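Local structure of disulfide oxidoreductase (2REM) at residues A[21-26]-A[57-62]. The protein probably acts as a DsbA-type thiol-disulfide oxidoreductase of the periplasm, built on a thioredoxin fold. Sequence-based numbering, arbitrary orientation.
Sequences APLAGK and DVRFTL
Arg-59 reaches from edge strand 58-64 into the loop 21-26 and sets its guanidinium against three consecutive backbone carbonyls. Its CG stands anti to the backbone N (chi1 -177°) and the chain runs on extended until it bends at chi3, which turns both terminal nitrogens toward the loop. Pro-22 O accepts from both, a bifurcated arrangement: Arg-59 NH1 makes the one bond of ordinary strength, 2.9 Å long, with the carbonyl oxygen 24° out of the guanidinium plane, and NH2 adds a weak one. The flanking bonds are weak too, Arg-59 NH2 to Ala-21 O at 2.8 Å but strongly bent, and Arg-59 NH1 to Leu-23 O at 3.3 Å. Ala-21 CB lies over one face of the group, 3.7 Å from Arg-59 NH2, while the Leu-23 side chain crosses the arginine nearly at right angles and brings CD2 close to NH2. Leu-23 O also accepts the backbone N-H of Lys-26, closing the type I' turn 23-26.

Lys-26 CB lies 3.4 Å from Asp-57 O, and the bend at chi2 (-77°) folds CD back to 3.6 Å from that oxygen; its CA makes a CH-O contact there. Its NZ goes on to Lys-56 O, and Asp-57 OD2 pairs with Arg-187 of helix 172-190.

Glu-28, on neighbouring strand 27-33, forms a salt bridge with Arg-59 NH2 and takes a hydrogen bond from Ala-21 N, so one cation, shared between carboxylate and carbonyls, ties this surface loop to the sheet edge.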
loop_
_atom_site.group_PDB
_atom_site.type_symbol
_atom_site.label_atom_id
_atom_site.label_comp_id
_atom_site.label_asym_id
_atom_site.label_seq_id
_atom_site.Cartn_x
_atom_site.Cartn_y
_atom_site.Cartn_z
ATOM N N ALA A 21 -5.875 -9.229 -5.510
ATOM C CA ALA A 21 -5.845 -9.896 -6.815
ATOM C C ALA A 21 -5.914 -11.413 -6.587
ATOM O O ALA A 21 -5.523 -11.872 -5.510
ATOM C CB ALA A 21 -4.589 -9.527 -7.524
ATOM N N PRO A 22 -6.405 -12.197 -7.584
ATOM C CA PRO A 22 -6.413 -13.656 -7.379
ATOM C C PRO A 22 -5.046 -14.179 -6.911
ATOM O O PRO A 22 -4.003 -13.683 -7.359
ATOM C CB PRO A 22 -6.776 -14.206 -8.753
ATOM C CG PRO A 22 -7.619 -13.119 -9.374
ATOM C CD PRO A 22 -6.972 -11.827 -8.900
ATOM N N LEU A 23 -5.061 -15.136 -5.992
ATOM C CA LEU A 23 -3.820 -15.614 -5.379
ATOM C C LEU A 23 -2.932 -16.367 -6.374
ATOM O O LEU A 23 -1.730 -16.124 -6.432
ATOM C CB LEU A 23 -4.111 -16.465 -4.143
ATOM C CG LEU A 23 -4.761 -15.657 -3.028
ATOM C CD1 LEU A 23 -5.036 -16.522 -1.824
ATOM C CD2 LEU A 23 -3.899 -14.464 -2.673
ATOM N N ALA A 24 -3.534 -17.262 -7.153
ATOM C CA ALA A 24 -2.806 -18.043 -8.164
ATOM C C ALA A 24 -1.562 -18.731 -7.571
ATOM O O ALA A 24 -0.434 -18.521 -8.053
ATOM C CB ALA A 24 -2.421 -17.145 -9.327
ATOM N N GLY A 25 -1.775 -19.519 -6.520
ATOM C CA GLY A 25 -0.675 -20.137 -5.760
ATOM C C GLY A 25 0.053 -19.261 -4.733
ATOM O O GLY A 25 0.752 -19.776 -3.852
ATOM N N LYS A 26 -0.146 -17.949 -4.811
ATOM C CA LYS A 26 0.594 -16.991 -3.977
ATOM C C LYS A 26 -0.065 -16.692 -2.625
ATOM O O LYS A 26 -1.275 -16.879 -2.440
ATOM C CB LYS A 26 0.791 -15.660 -4.719
ATOM C CG LYS A 26 1.510 -15.763 -6.057
ATOM C CD LYS A 26 3.010 -15.929 -5.910
ATOM C CE LYS A 26 3.619 -16.361 -7.231
ATOM N NZ LYS A 26 5.083 -16.019 -7.309
ATOM N N ASP A 57 6.602 -17.441 -3.160
ATOM C CA ASP A 57 5.153 -17.583 -3.060
ATOM C C ASP A 57 4.465 -16.371 -2.409
ATOM O O ASP A 57 3.240 -16.297 -2.376
ATOM C CB ASP A 57 4.776 -18.889 -2.354
ATOM C CG ASP A 57 5.268 -18.959 -0.923
ATOM O OD1 ASP A 57 6.030 -18.069 -0.501
ATOM O OD2 ASP A 57 4.898 -19.924 -0.218
ATOM N N VAL A 58 5.248 -15.435 -1.877
ATOM C CA VAL A 58 4.676 -14.165 -1.382
ATOM C C VAL A 58 4.542 -13.127 -2.504
ATOM O O VAL A 58 5.516 -12.813 -3.204
ATOM C CB VAL A 58 5.444 -13.571 -0.148
ATOM C CG1 VAL A 58 4.827 -12.220 0.293
ATOM C CG2 VAL A 58 5.419 -14.536 1.023
ATOM N N ARG A 59 3.323 -12.627 -2.697
ATOM C CA ARG A 59 3.106 -11.481 -3.554
ATOM C C ARG A 59 2.858 -10.276 -2.652
ATOM O O ARG A 59 1.813 -10.159 -2.024
ATOM C CB ARG A 59 1.937 -11.697 -4.520
ATOM C CG ARG A 59 1.725 -10.539 -5.491
ATOM C CD ARG A 59 0.632 -10.848 -6.500
ATOM N NE ARG A 59 -0.676 -10.895 -5.849
ATOM C CZ ARG A 59 -1.562 -11.875 -5.982
ATOM N NH1 ARG A 59 -1.315 -12.911 -6.779
ATOM N NH2 ARG A 59 -2.729 -11.789 -5.328
ATOM N N PHE A 60 3.844 -9.396 -2.585
ATOM C CA PHE A 60 3.737 -8.212 -1.745
ATOM C C PHE A 60 3.265 -7.037 -2.588
ATOM O O PHE A 60 3.883 -6.693 -3.599
ATOM C CB PHE A 60 5.080 -7.932 -1.068
ATOM C CG PHE A 60 5.146 -6.598 -0.398
ATOM C CD1 PHE A 60 4.214 -6.233 0.546
ATOM C CD2 PHE A 60 6.164 -5.703 -0.726
ATOM C CE1 PHE A 60 4.261 -4.982 1.148
ATOM C CE2 PHE A 60 6.231 -4.445 -0.116
ATOM C CZ PHE A 60 5.274 -4.093 0.814
ATOM N N THR A 61 2.163 -6.436 -2.177
ATOM C CA THR A 61 1.487 -5.457 -3.005
ATOM C C THR A 61 1.178 -4.239 -2.173
ATOM O O THR A 61 0.703 -4.354 -1.048
ATOM C CB THR A 61 0.197 -6.046 -3.585
ATOM O OG1 THR A 61 0.549 -7.172 -4.385
ATOM C CG2 THR A 61 -0.560 -5.014 -4.436
ATOM N N LEU A 62 1.475 -3.069 -2.720
ATOM C CA LEU A 62 1.044 -1.819 -2.109
ATOM C C LEU A 62 -0.313 -1.449 -2.618
ATOM O O LEU A 62 -0.574 -1.513 -3.836
ATOM C CB LEU A 62 2.032 -0.683 -2.438
ATOM C CG LEU A 62 3.460 -0.893 -1.963
ATOM C CD1 LEU A 62 4.263 0.329 -2.318
ATOM C CD2 LEU A 62 3.538 -1.174 -0.460
#